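Local structure of tail spike protein (Acinetobacter phage vB_AbaP_AS12, 6EU4) at residues Trp239-Glu244 with Thr269-Ile274; Gln292-Ile297 with Ser320-Val325; Tyr187-His192 with Ile216-Tyr221; Ile233-Ala238 with Phe255-Thr260. The protein probably recognises and degrades the capsular polysaccharide of Acinetobacter baumannii during phage attachment, as trimeric tailspikes of related phages do. One frame throughout, in Å; residues are numbered along the deposited sequence. Where two conformers were deposited one is given.

Interaction 1 (Trp239-Glu244 with Thr269-Ile274); sequences WMCTWE and TTQTFI
Trp243 and Gln271 meet between neighbouring coils of a parallel beta-helix, right-handed as in many phage tailspikes. The indole NE1 of Trp243 donates to Gln271 OE1 at 2.8 Å, nearly straight at 172° and in the indole plane. Gln271 can do this because its chain bends about its CB-CG bond (chi2 -66°) and curls back along its own strand, where NE2 donates to Thr269 O at 3.1 Å; both ends of the buried amide are thereby used. Thr269 O takes a second hydrogen from Met240 N, from the other face of the carbonyl, where the chain turns a corner. Two weak bonds add to it, Met240 N to Thr270 OG1 and Cys241 N to Thr270 O. From Cys241 O onward the ladder is regular: Thr272 N donates to Cys241 O, Trp243 N to Thr272 O and Ile274 N to Trp243 O. On the other sheet face, Thr242 OG1 bonds Glu244 of the second subunit; Glu244 OE1 makes a salt bridge to own-chain Lys222, and OE2 a salt bridge to Lys222 and a hydrogen bond to Thr242 of the third subunit. Phe273 forms an offset stack with the five-membered ring of Trp243, planes 14° apart, its CE2 3.4 Å from Trp243 CD1.

Interaction 2 (Gln292-Ile297 with Ser320-Val325); sequences QGCTMI and SNVTMV
Gly293 and Asn321 join by a side-chain bond at the start of the paired strands, where Gly293 precedes strand 294-297. Asn321 OD1 accepts from Gly293 N at 2.9 Å, the donor standing above the carbonyl plane; the Asn321 CG lies between its own backbone N and carbonyl carbon (chi1 75°), which lifts the amide across to segment 292-297. Asn321 OD1 also accepts from Asn351 of the second subunit. In one of two conformers the amide of Gln292 lies almost coplanar with that of Asn321 and turns its NE2 to Tyr319 O. Backbone bonds then run in parallel register: Cys294 N to Asn321 O, Thr323 N to Cys294 O at 3.0 Å, Met296 N to Thr323 O at 2.8 Å, and Val325 N to Met296 O. Apolar contacts line the face of Cys294 and Met296. Cys294 CB meets Val322 CG2 at 4.0 Å; Met296 and Met324, both selenomethionines, lie side by side, with SE of Met296 4.1 Å from Met324 CG. On the other face Ile297 CG1 meets Val325 CB, and Thr295 and Thr323 bond Ser298 and Thr326 of the second subunit, respectively. Such stacking of like residues on successive coils, Thr on Thr and Met on Met, is typical of a parallel beta-helix.

Interaction 3 (Tyr187-His192 with Ile216-Tyr221); sequences YAQNNH and IALSTY
Tyr187 lays its CB against Ala217 CB, 4.0 Å away, and brings the edge of its ring up to Ile216 N; its OH hydrogen-bonds Asp237. From here the two segments run in parallel and turn the same corner. Ala217 N donates to Ala188 O, and Asn190 N to Ala217 O. That last carbonyl is gripped twice, since Ser219 OG donates to it at 2.8 Å from the opposite face of its plane. This OG stands beside its own backbone N (chi1 -68°), which also lets it accept from Asn191 N at 3.1 Å, tying together both sides of the bend. A water links four groups on the side of Ala188 and Tyr221: it gives hydrogens to Ala188 O and to Ser219 OG (2.7 Å), accepts from Asn191 ND2, and meets Tyr221 OH at 2.7 Å. Outside the corner, Gln189 and Leu218 lie side by side, NE2 to CD1 3.6 Å, while Gln189 NE2 donates to Asn190 OD1 within the amide plane of Gln189. Past the bend Thr220 N donates to Asn191 O. His192 ND1 and Thr220 OG1 share a hydrogen bond of 2.7 Å at the edge of the imidazole, and His192 NE2 bonds Glu144 of the second subunit. With both ring nitrogens engaged, the imidazole is fixed in rotation, and the nearby carboxylate would probably favour a proton on NE2.

Interaction 4 (Ile233-Ala238 with Phe255-Thr260); sequences IKSVDA and FIFGHT
At a turn of the parallel beta-helix, where strands 233-234 and 253-257 run out into loops, Lys234 reaches over His259. Lys234 CE sits 3.5 Å from the centroid of the imidazole, 11° off its normal, a CH-pi contact over the ring centre. The lysine CG lies anti to the backbone N (chi1 -173°) and the chain beyond it is extended, which takes CG and CD past Ile256 CD1, at 4.0 Å; NZ forms a salt bridge with Glu231. Val236 CG2 approaches the imidazole at its edge, 3.8 Å from His259 CD2. Ile256 N to Ile233 O and Ser235 N to Ile256 O pair the strands; His259 N bonds Ser235 O at 2.9 Å, on a lone pair in the carbonyl plane. On the other face Ile233 CD1 touches Phe255 CE1; beyond the turn, Ala238 CB comes to the edge of the Phe257 ring. With methylene on the ring and ammonium at Glu231, the lysine probably has its charge balanced without any bond to the histidine.

In the fold
All four contacts join successive coils of one parallel beta-helix, and none involves an alpha-helix. Along the chain interaction 3 comes first and interaction 2 last; between them the segments of interactions 4 and 1 alternate. Strands 192-194, 219-229, 241-250, 268-274, 284-304 and 321-334 lie side by side in this order, and the centres of interactions 3 and 2 are about 19 Å apart. Probable backbone hydrogen bonds join interaction 1 to interactions 2, 3 and 4. Interaction 4 sits on another side of the coil, about 12 Å from interaction 1 between centres, where Phe257 meets Phe273. Interactions 1, 2 and 3 touch the second subunit, and interactions 1 and 2 the third as well, whereas interaction 4 touches no other chain, consistent with a trimer assembled along particular sides of the beta-helix.

Interaction 1 (Trp239-Glu244 with Thr269-Ile274)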
loop_
_atom_site.group_PDB
_atom_site.type_symbol
_atom_site.label_atom_id
_atom_site.label_comp_id
_atom_site.label_asym_id
_atom_site.label_seq_id
_atom_site.Cartn_x
_atom_site.Cartn_y
_atom_site.Cartn_z
ATOM N N TRP A 239 -3.446 -16.691 -12.521
ATOM C CA TRP A 239 -2.233 -16.337 -11.798
ATOM C C TRP A 239 -1.344 -15.427 -12.629
ATOM O O TRP A 239 -1.288 -15.525 -13.859
ATOM C CB TRP A 239 -1.488 -17.586 -11.337
ATOM C CG TRP A 239 -1.108 -18.595 -12.391
ATOM C CD1 TRP A 239 -1.922 -19.549 -12.971
ATOM C CD2 TRP A 239 0.181 -18.769 -12.961
ATOM N NE1 TRP A 239 -1.199 -20.302 -13.856
ATOM C CE2 TRP A 239 0.094 -19.842 -13.873
ATOM C CE3 TRP A 239 1.414 -18.122 -12.785
ATOM C CZ2 TRP A 239 1.185 -20.273 -14.619
ATOM C CZ3 TRP A 239 2.498 -18.564 -13.517
ATOM C CH2 TRP A 239 2.372 -19.632 -14.420
HETATM N N MSE A 240 -0.679 -14.508 -11.940
HETATM C CA MSE A 240 0.209 -13.565 -12.606
HETATM C C MSE A 240 -0.508 -12.830 -13.742
HETATM O O MSE A 240 -0.066 -12.854 -14.900
HETATM C CB MSE A 240 1.465 -14.272 -13.128
HETATM C CG MSE A 240 2.447 -14.604 -12.046
HETATM SE SE MSE A 240 3.376 -12.950 -11.477
HETATM C CE MSE A 240 4.212 -13.664 -9.873
ATOM N N CYS A 241 -1.606 -12.148 -13.397
ATOM C CA CYS A 241 -2.313 -11.300 -14.347
ATOM C C CYS A 241 -2.512 -9.924 -13.741
ATOM O O CYS A 241 -2.749 -9.797 -12.532
ATOM C CB CYS A 241 -3.676 -11.868 -14.744
ATOM S SG CYS A 241 -3.639 -13.458 -15.599
ATOM N N THR A 242 -2.394 -8.897 -14.580
ATOM C CA THR A 242 -2.731 -7.543 -14.174
ATOM C C THR A 242 -3.922 -7.046 -14.974
ATOM O O THR A 242 -4.119 -7.409 -16.141
ATOM C CB THR A 242 -1.559 -6.573 -14.345
ATOM O OG1 THR A 242 -1.251 -6.431 -15.732
ATOM C CG2 THR A 242 -0.325 -7.068 -13.598
ATOM N N TRP A 243 -4.720 -6.219 -14.302
ATOM C CA TRP A 243 -5.971 -5.678 -14.814
ATOM C C TRP A 243 -5.937 -4.185 -14.532
ATOM O O TRP A 243 -5.875 -3.785 -13.366
ATOM C CB TRP A 243 -7.186 -6.314 -14.121
ATOM C CG TRP A 243 -7.191 -7.840 -14.105
ATOM C CD1 TRP A 243 -6.471 -8.646 -13.268
ATOM C CD2 TRP A 243 -7.943 -8.722 -14.954
ATOM N NE1 TRP A 243 -6.720 -9.968 -13.547
ATOM C CE2 TRP A 243 -7.615 -10.045 -14.579
ATOM C CE3 TRP A 243 -8.855 -8.526 -15.990
ATOM C CZ2 TRP A 243 -8.162 -11.156 -15.210
ATOM C CZ3 TRP A 243 -9.407 -9.637 -16.607
ATOM C CH2 TRP A 243 -9.057 -10.933 -16.212
ATOM N N GLU A 244 -5.921 -3.364 -15.585
ATOM C CA GLU A 244 -5.841 -1.912 -15.445
ATOM C C GLU A 244 -7.005 -1.296 -16.194
ATOM O O GLU A 244 -7.188 -1.573 -17.384
ATOM C CB GLU A 244 -4.518 -1.365 -15.998
ATOM C CG GLU A 244 -4.390 0.153 -15.811
ATOM C CD GLU A 244 -3.080 0.752 -16.336
ATOM O OE1 GLU A 244 -2.263 0.033 -16.947
ATOM O OE2 GLU A 244 -2.858 1.961 -16.107
ATOM N N THR A 269 -3.253 -16.694 -7.890
ATOM C CA THR A 269 -2.213 -15.895 -7.264
ATOM C C THR A 269 -2.024 -14.594 -8.027
ATOM O O THR A 269 -2.351 -14.475 -9.205
ATOM C CB THR A 269 -0.831 -16.575 -7.189
ATOM O OG1 THR A 269 -0.257 -16.573 -8.496
ATOM C CG2 THR A 269 -0.907 -17.992 -6.628
ATOM N N THR A 270 -1.464 -13.628 -7.316
ATOM C CA THR A 270 -0.828 -12.441 -7.901
ATOM C C THR A 270 -1.685 -11.819 -9.014
ATOM O O THR A 270 -1.240 -11.592 -10.149
ATOM C CB THR A 270 0.601 -12.766 -8.375
ATOM O OG1 THR A 270 0.625 -13.890 -9.270
ATOM C CG2 THR A 270 1.502 -13.043 -7.178
ATOM N N GLN A 271 -2.925 -11.471 -8.647
ATOM C CA GLN A 271 -3.798 -10.641 -9.480
ATOM C C GLN A 271 -3.743 -9.208 -8.968
ATOM O O GLN A 271 -3.959 -8.965 -7.776
ATOM C CB GLN A 271 -5.250 -11.131 -9.460
ATOM C CG GLN A 271 -5.430 -12.573 -9.898
ATOM C CD GLN A 271 -5.082 -12.787 -11.359
ATOM O OE1 GLN A 271 -5.772 -12.299 -12.260
ATOM N NE2 GLN A 271 -4.009 -13.529 -11.606
ATOM N N THR A 272 -3.423 -8.269 -9.853
ATOM C CA THR A 272 -3.431 -6.851 -9.519
ATOM C C THR A 272 -4.543 -6.167 -10.297
ATOM O O THR A 272 -4.692 -6.394 -11.503
ATOM C CB THR A 272 -2.097 -6.168 -9.862
ATOM O OG1 THR A 272 -1.015 -6.796 -9.164
ATOM C CG2 THR A 272 -2.114 -4.694 -9.408
ATOM N N PHE A 273 -5.286 -5.294 -9.609
ATOM C CA PHE A 273 -6.347 -4.485 -10.204
ATOM C C PHE A 273 -6.050 -3.029 -9.904
ATOM O O PHE A 273 -5.980 -2.646 -8.733
ATOM C CB PHE A 273 -7.720 -4.856 -9.641
ATOM C CG PHE A 273 -8.074 -6.306 -9.830
ATOM C CD1 PHE A 273 -7.697 -7.248 -8.893
ATOM C CD2 PHE A 273 -8.790 -6.727 -10.940
ATOM C CE1 PHE A 273 -8.013 -8.590 -9.072
ATOM C CE2 PHE A 273 -9.093 -8.076 -11.117
ATOM C CZ PHE A 273 -8.715 -8.988 -10.183
ATOM N N ILE A 274 -5.866 -2.233 -10.953
ATOM C CA ILE A 274 -5.547 -0.815 -10.840
ATOM C C ILE A 274 -6.625 -0.043 -11.575
ATOM O O ILE A 274 -6.786 -0.208 -12.794
ATOM C CB ILE A 274 -4.158 -0.507 -11.423
ATOM C CG1 ILE A 274 -3.105 -1.288 -10.617
ATOM C CG2 ILE A 274 -3.869 0.989 -11.356
ATOM C CD1 ILE A 274 -1.693 -1.156 -11.142
#

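Interaction 2 (Gln292-Ile297 with Ser320-Val325)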
loop_
_atom_site.group_PDB
_atom_site.type_symbol
_atom_site.label_atom_id
_atom_site.label_comp_id
_atom_site.label_asym_id
_atom_site.label_seq_id
_atom_site.Cartn_x
_atom_site.Cartn_y
_atom_site.Cartn_z
ATOM N N GLN A 292 -5.037 -15.414 -3.728
ATOM C CA GLN A 292 -3.832 -15.161 -2.953
ATOM C C GLN A 292 -3.018 -14.035 -3.587
ATOM O O GLN A 292 -2.915 -13.946 -4.816
ATOM C CB GLN A 292 -2.971 -16.424 -2.863
ATOM C CG GLN A 292 -3.748 -17.735 -2.705
ATOM C CD GLN A 292 -4.689 -17.704 -1.524
ATOM O OE1 GLN A 292 -4.626 -16.805 -0.690
ATOM N NE2 GLN A 292 -5.569 -18.694 -1.444
ATOM N N GLY A 293 -2.400 -13.204 -2.745
ATOM C CA GLY A 293 -1.517 -12.162 -3.283
ATOM C C GLY A 293 -2.192 -11.155 -4.192
ATOM O O GLY A 293 -1.594 -10.732 -5.195
ATOM N N CYS A 294 -3.400 -10.724 -3.838
ATOM C CA CYS A 294 -4.213 -9.834 -4.659
ATOM C C CYS A 294 -4.166 -8.401 -4.143
ATOM O O CYS A 294 -4.396 -8.157 -2.953
ATOM C CB CYS A 294 -5.657 -10.325 -4.662
ATOM S SG CYS A 294 -6.805 -9.242 -5.510
ATOM N N THR A 295 -3.881 -7.456 -5.036
ATOM C CA THR A 295 -3.865 -6.045 -4.686
ATOM C C THR A 295 -4.857 -5.309 -5.570
ATOM O O THR A 295 -4.833 -5.464 -6.804
ATOM C CB THR A 295 -2.469 -5.416 -4.847
ATOM O OG1 THR A 295 -1.469 -6.158 -4.121
ATOM C CG2 THR A 295 -2.468 -3.983 -4.312
HETATM N N MSE A 296 -5.683 -4.467 -4.942
HETATM C CA MSE A 296 -6.565 -3.529 -5.635
HETATM C C MSE A 296 -6.115 -2.114 -5.310
HETATM O O MSE A 296 -5.942 -1.785 -4.135
HETATM C CB MSE A 296 -8.012 -3.761 -5.203
HETATM C CG MSE A 296 -8.462 -5.194 -5.431
HETATM SE SE MSE A 296 -10.210 -5.438 -4.544
HETATM C CE MSE A 296 -11.219 -4.200 -5.569
ATOM N N ILE A 297 -5.880 -1.288 -6.339
ATOM C CA ILE A 297 -5.395 0.080 -6.176
ATOM C C ILE A 297 -6.382 1.031 -6.828
ATOM O O ILE A 297 -6.625 0.943 -8.039
ATOM C CB ILE A 297 -3.998 0.247 -6.795
ATOM C CG1 ILE A 297 -3.004 -0.655 -6.083
ATOM C CG2 ILE A 297 -3.518 1.692 -6.746
ATOM C CD1 ILE A 297 -1.788 -0.918 -6.923
ATOM N N SER A 320 -8.755 -16.082 0.860
ATOM C CA SER A 320 -7.990 -15.170 0.025
ATOM C C SER A 320 -7.156 -14.260 0.910
ATOM O O SER A 320 -7.402 -14.147 2.112
ATOM C CB SER A 320 -8.907 -14.303 -0.851
ATOM O OG SER A 320 -9.744 -15.100 -1.668
ATOM N N ASN A 321 -6.178 -13.574 0.317
ATOM C CA ASN A 321 -5.546 -12.456 1.017
ATOM C C ASN A 321 -5.400 -11.295 0.041
ATOM O O ASN A 321 -4.813 -11.442 -1.035
ATOM C CB ASN A 321 -4.219 -12.873 1.697
ATOM C CG ASN A 321 -3.043 -13.073 0.740
ATOM O OD1 ASN A 321 -2.992 -14.022 -0.052
ATOM N ND2 ASN A 321 -2.029 -12.218 0.895
ATOM N N VAL A 322 -5.991 -10.162 0.419
ATOM C CA VAL A 322 -6.276 -9.034 -0.464
ATOM C C VAL A 322 -5.911 -7.750 0.259
ATOM O O VAL A 322 -6.229 -7.585 1.442
ATOM C CB VAL A 322 -7.767 -8.973 -0.861
ATOM C CG1 VAL A 322 -8.070 -7.743 -1.710
ATOM C CG2 VAL A 322 -8.211 -10.267 -1.571
ATOM N N THR A 323 -5.273 -6.830 -0.463
ATOM C CA THR A 323 -5.020 -5.476 0.015
ATOM C C THR A 323 -5.751 -4.510 -0.896
ATOM O O THR A 323 -5.600 -4.592 -2.124
ATOM C CB THR A 323 -3.528 -5.118 0.004
ATOM O OG1 THR A 323 -2.782 -6.010 0.837
ATOM C CG2 THR A 323 -3.314 -3.705 0.523
HETATM N N MSE A 324 -6.521 -3.596 -0.298
HETATM C CA MSE A 324 -7.230 -2.556 -1.023
HETATM C C MSE A 324 -6.615 -1.213 -0.654
HETATM O O MSE A 324 -6.682 -0.793 0.503
HETATM C CB MSE A 324 -8.727 -2.562 -0.684
HETATM C CG MSE A 324 -9.389 -3.862 -0.882
HETATM SE SE MSE A 324 -11.314 -3.611 -0.607
HETATM C CE MSE A 324 -11.786 -5.487 -0.651
ATOM N N VAL A 325 -6.004 -0.549 -1.625
ATOM C CA VAL A 325 -5.259 0.686 -1.404
ATOM C C VAL A 325 -6.055 1.831 -2.026
ATOM O O VAL A 325 -6.169 1.922 -3.254
ATOM C CB VAL A 325 -3.847 0.607 -2.002
ATOM C CG1 VAL A 325 -3.028 1.806 -1.573
ATOM C CG2 VAL A 325 -3.171 -0.670 -1.577
#

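Interaction 3 (Tyr187-His192 with Ile216-Tyr221)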
loop_
_atom_site.group_PDB
_atom_site.type_symbol
_atom_site.label_atom_id
_atom_site.label_comp_id
_atom_site.label_asym_id
_atom_site.label_seq_id
_atom_site.Cartn_x
_atom_site.Cartn_y
_atom_site.Cartn_z
ATOM N N TYR A 187 -3.259 -23.349 -19.274
ATOM C CA TYR A 187 -3.744 -21.985 -19.122
ATOM C C TYR A 187 -3.725 -21.265 -20.464
ATOM O O TYR A 187 -2.834 -21.483 -21.293
ATOM C CB TYR A 187 -2.889 -21.194 -18.099
ATOM C CG TYR A 187 -2.942 -21.818 -16.730
ATOM C CD1 TYR A 187 -3.956 -21.487 -15.842
ATOM C CD2 TYR A 187 -1.989 -22.746 -16.329
ATOM C CE1 TYR A 187 -4.037 -22.081 -14.597
ATOM C CE2 TYR A 187 -2.065 -23.346 -15.086
ATOM C CZ TYR A 187 -3.093 -23.012 -14.228
ATOM O OH TYR A 187 -3.160 -23.606 -12.984
ATOM N N ALA A 188 -4.705 -20.387 -20.659
ATOM C CA ALA A 188 -4.647 -19.387 -21.721
ATOM C C ALA A 188 -3.754 -18.267 -21.204
ATOM O O ALA A 188 -4.115 -17.565 -20.246
ATOM C CB ALA A 188 -6.049 -18.891 -22.075
ATOM N N GLN A 189 -2.573 -18.119 -21.790
ATOM C CA GLN A 189 -1.539 -17.331 -21.141
ATOM C C GLN A 189 -0.814 -16.423 -22.125
ATOM O O GLN A 189 -0.887 -16.591 -23.344
ATOM C CB GLN A 189 -0.525 -18.230 -20.446
ATOM C CG GLN A 189 0.198 -19.205 -21.329
ATOM C CD GLN A 189 1.207 -19.994 -20.530
ATOM O OE1 GLN A 189 0.856 -20.977 -19.870
ATOM N NE2 GLN A 189 2.462 -19.534 -20.534
ATOM N N ASN A 190 -0.098 -15.454 -21.553
ATOM C CA ASN A 190 0.700 -14.498 -22.321
ATOM C C ASN A 190 -0.144 -13.736 -23.334
ATOM O O ASN A 190 0.302 -13.431 -24.438
ATOM C CB ASN A 190 1.877 -15.197 -22.987
ATOM C CG ASN A 190 2.787 -15.860 -21.976
ATOM O OD1 ASN A 190 2.791 -17.083 -21.829
ATOM N ND2 ASN A 190 3.531 -15.052 -21.236
ATOM N N ASN A 191 -1.346 -13.358 -22.919
ATOM C CA ASN A 191 -2.241 -12.543 -23.719
ATOM C C ASN A 191 -2.195 -11.104 -23.226
ATOM O O ASN A 191 -1.916 -10.831 -22.054
ATOM C CB ASN A 191 -3.662 -13.082 -23.641
ATOM C CG ASN A 191 -3.765 -14.484 -24.193
ATOM O OD1 ASN A 191 -3.336 -14.749 -25.301
ATOM N ND2 ASN A 191 -4.299 -15.395 -23.398
ATOM N N HIS A 192 -2.464 -10.184 -24.135
ATOM C CA HIS A 192 -2.313 -8.755 -23.868
ATOM C C HIS A 192 -3.445 -8.067 -24.619
ATOM O O HIS A 192 -3.334 -7.790 -25.820
ATOM C CB HIS A 192 -0.920 -8.282 -24.271
ATOM C CG HIS A 192 0.157 -9.072 -23.586
ATOM N ND1 HIS A 192 0.425 -8.930 -22.240
ATOM C CD2 HIS A 192 0.932 -10.099 -24.020
ATOM C CE1 HIS A 192 1.360 -9.795 -21.888
ATOM N NE2 HIS A 192 1.675 -10.527 -22.946
ATOM N N ILE A 216 -6.365 -18.863 -16.769
ATOM C CA ILE A 216 -5.562 -17.814 -17.399
ATOM C C ILE A 216 -4.318 -17.554 -16.567
ATOM O O ILE A 216 -4.298 -17.762 -15.347
ATOM C CB ILE A 216 -6.342 -16.487 -17.593
ATOM C CG1 ILE A 216 -6.999 -16.054 -16.283
ATOM C CG2 ILE A 216 -7.368 -16.638 -18.705
ATOM C CD1 ILE A 216 -7.618 -14.663 -16.329
ATOM N N ALA A 217 -3.267 -17.105 -17.242
ATOM C CA ALA A 217 -2.019 -16.824 -16.552
ATOM C C ALA A 217 -1.204 -15.832 -17.357
ATOM O O ALA A 217 -1.323 -15.749 -18.583
ATOM C CB ALA A 217 -1.180 -18.089 -16.348
ATOM N N LEU A 218 -0.322 -15.139 -16.651
ATOM C CA LEU A 218 0.800 -14.443 -17.272
ATOM C C LEU A 218 0.336 -13.466 -18.355
ATOM O O LEU A 218 0.841 -13.471 -19.480
ATOM C CB LEU A 218 1.786 -15.460 -17.844
ATOM C CG LEU A 218 2.382 -16.424 -16.826
ATOM C CD1 LEU A 218 2.974 -17.625 -17.563
ATOM C CD2 LEU A 218 3.439 -15.761 -15.964
ATOM N N SER A 219 -0.642 -12.622 -18.010
ATOM C CA SER A 219 -1.349 -11.829 -19.013
ATOM C C SER A 219 -1.600 -10.425 -18.497
ATOM O O SER A 219 -1.570 -10.165 -17.285
ATOM C CB SER A 219 -2.694 -12.449 -19.394
ATOM O OG SER A 219 -2.525 -13.663 -20.101
ATOM N N THR A 220 -1.888 -9.521 -19.437
ATOM C CA THR A 220 -2.323 -8.174 -19.093
ATOM C C THR A 220 -3.643 -7.870 -19.791
ATOM O O THR A 220 -3.817 -8.161 -20.982
ATOM C CB THR A 220 -1.296 -7.090 -19.460
ATOM O OG1 THR A 220 -1.076 -7.079 -20.874
ATOM C CG2 THR A 220 0.035 -7.329 -18.746
ATOM N N TYR A 221 -4.551 -7.278 -19.024
ATOM C CA TYR A 221 -5.854 -6.820 -19.488
ATOM C C TYR A 221 -5.944 -5.336 -19.148
ATOM O O TYR A 221 -5.755 -4.958 -17.987
ATOM C CB TYR A 221 -6.983 -7.607 -18.804
ATOM C CG TYR A 221 -7.014 -9.073 -19.174
ATOM C CD1 TYR A 221 -6.215 -9.995 -18.510
ATOM C CD2 TYR A 221 -7.844 -9.537 -20.192
ATOM C CE1 TYR A 221 -6.235 -11.348 -18.852
ATOM C CE2 TYR A 221 -7.870 -10.897 -20.545
ATOM C CZ TYR A 221 -7.066 -11.792 -19.879
ATOM O OH TYR A 221 -7.084 -13.127 -20.226
HETATM O O HOH W 1 -4.978 -14.798 -20.476
#

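Interaction 4 (Ile233-Ala238 with Phe255-Thr260)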
loop_
_atom_site.group_PDB
_atom_site.type_symbol
_atom_site.label_atom_id
_atom_site.label_comp_id
_atom_site.label_asym_id
_atom_site.label_seq_id
_atom_site.Cartn_x
_atom_site.Cartn_y
_atom_site.Cartn_z
ATOM N N ILE A 233 -16.844 -10.605 -15.598
ATOM C CA ILE A 233 -15.597 -11.331 -15.810
ATOM C C ILE A 233 -15.588 -12.509 -14.836
ATOM O O ILE A 233 -15.825 -12.333 -13.634
ATOM C CB ILE A 233 -14.376 -10.415 -15.618
ATOM C CG1 ILE A 233 -14.385 -9.302 -16.683
ATOM C CG2 ILE A 233 -13.072 -11.231 -15.689
ATOM C CD1 ILE A 233 -13.389 -8.225 -16.442
ATOM N N LYS A 234 -15.342 -13.709 -15.357
ATOM C CA LYS A 234 -15.515 -14.936 -14.591
ATOM C C LYS A 234 -14.352 -15.890 -14.839
ATOM O O LYS A 234 -14.105 -16.276 -15.983
ATOM C CB LYS A 234 -16.831 -15.586 -14.983
ATOM C CG LYS A 234 -17.211 -16.768 -14.150
ATOM C CD LYS A 234 -18.618 -17.219 -14.508
ATOM C CE LYS A 234 -19.167 -18.176 -13.481
ATOM N NZ LYS A 234 -20.586 -18.573 -13.822
ATOM N N SER A 235 -13.680 -16.306 -13.765
ATOM C CA SER A 235 -12.474 -17.113 -13.857
ATOM C C SER A 235 -12.463 -18.128 -12.717
ATOM O O SER A 235 -13.127 -17.946 -11.691
ATOM C CB SER A 235 -11.231 -16.206 -13.816
ATOM O OG SER A 235 -10.014 -16.925 -13.926
ATOM N N VAL A 236 -11.684 -19.194 -12.912
ATOM C CA VAL A 236 -11.512 -20.270 -11.932
ATOM C C VAL A 236 -10.114 -20.256 -11.318
ATOM O O VAL A 236 -9.951 -20.407 -10.101
ATOM C CB VAL A 236 -11.790 -21.645 -12.581
ATOM C CG1 VAL A 236 -11.467 -22.766 -11.626
ATOM C CG2 VAL A 236 -13.237 -21.763 -13.064
ATOM N N ASP A 237 -9.088 -20.148 -12.161
ATOM C CA ASP A 237 -7.689 -20.256 -11.752
ATOM C C ASP A 237 -6.944 -19.258 -12.629
ATOM O O ASP A 237 -6.749 -19.502 -13.826
ATOM C CB ASP A 237 -7.166 -21.682 -11.932
ATOM C CG ASP A 237 -5.720 -21.870 -11.453
ATOM O OD1 ASP A 237 -4.920 -20.917 -11.441
ATOM O OD2 ASP A 237 -5.370 -23.026 -11.120
ATOM N N ALA A 238 -6.579 -18.127 -12.033
ATOM C CA ALA A 238 -5.836 -17.056 -12.674
ATOM C C ALA A 238 -4.585 -16.799 -11.854
ATOM O O ALA A 238 -4.652 -16.709 -10.621
ATOM C CB ALA A 238 -6.692 -15.779 -12.767
ATOM N N PHE A 255 -17.239 -9.161 -10.924
ATOM C CA PHE A 255 -15.972 -9.884 -11.017
ATOM C C PHE A 255 -16.082 -11.176 -10.204
ATOM O O PHE A 255 -16.456 -11.136 -9.026
ATOM C CB PHE A 255 -14.820 -9.052 -10.444
ATOM C CG PHE A 255 -14.467 -7.817 -11.235
ATOM C CD1 PHE A 255 -13.557 -7.881 -12.271
ATOM C CD2 PHE A 255 -14.996 -6.583 -10.889
ATOM C CE1 PHE A 255 -13.196 -6.724 -12.972
ATOM C CE2 PHE A 255 -14.649 -5.438 -11.590
ATOM C CZ PHE A 255 -13.750 -5.502 -12.624
ATOM N N ILE A 256 -15.771 -12.309 -10.825
ATOM C CA ILE A 256 -15.806 -13.618 -10.176
ATOM C C ILE A 256 -14.458 -14.284 -10.412
ATOM O O ILE A 256 -14.085 -14.526 -11.567
ATOM C CB ILE A 256 -16.922 -14.526 -10.735
ATOM C CG1 ILE A 256 -18.298 -13.858 -10.642
ATOM C CG2 ILE A 256 -16.893 -15.885 -10.050
ATOM C CD1 ILE A 256 -19.271 -14.496 -11.631
ATOM N N PHE A 257 -13.731 -14.574 -9.323
ATOM C CA PHE A 257 -12.467 -15.297 -9.389
ATOM C C PHE A 257 -12.538 -16.488 -8.439
ATOM O O PHE A 257 -13.134 -16.411 -7.359
ATOM C CB PHE A 257 -11.289 -14.384 -9.043
ATOM C CG PHE A 257 -10.939 -13.412 -10.136
ATOM C CD1 PHE A 257 -11.598 -12.205 -10.238
ATOM C CD2 PHE A 257 -9.940 -13.713 -11.052
ATOM C CE1 PHE A 257 -11.297 -11.310 -11.259
ATOM C CE2 PHE A 257 -9.612 -12.821 -12.061
ATOM C CZ PHE A 257 -10.301 -11.616 -12.170
ATOM N N GLY A 258 -11.963 -17.602 -8.862
ATOM C CA GLY A 258 -12.079 -18.831 -8.091
ATOM C C GLY A 258 -13.451 -19.464 -8.197
ATOM O O GLY A 258 -13.868 -20.187 -7.282
ATOM N N HIS A 259 -14.158 -19.218 -9.303
ATOM C CA HIS A 259 -15.436 -19.862 -9.595
ATOM C C HIS A 259 -15.358 -21.351 -9.286
ATOM O O HIS A 259 -14.469 -22.051 -9.782
ATOM C CB HIS A 259 -15.781 -19.617 -11.077
ATOM C CG HIS A 259 -16.899 -20.452 -11.626
ATOM N ND1 HIS A 259 -18.169 -20.458 -11.091
ATOM C CD2 HIS A 259 -16.955 -21.228 -12.733
ATOM C CE1 HIS A 259 -18.951 -21.233 -11.829
ATOM N NE2 HIS A 259 -18.236 -21.720 -12.828
ATOM N N THR A 260 -16.293 -21.828 -8.462
ATOM C CA THR A 260 -16.282 -23.211 -7.974
ATOM C C THR A 260 -17.072 -24.173 -8.855
ATOM O O THR A 260 -17.134 -25.375 -8.547
ATOM C CB THR A 260 -16.891 -23.284 -6.581
ATOM O OG1 THR A 260 -18.227 -22.758 -6.649
ATOM C CG2 THR A 260 -16.064 -22.497 -5.565
#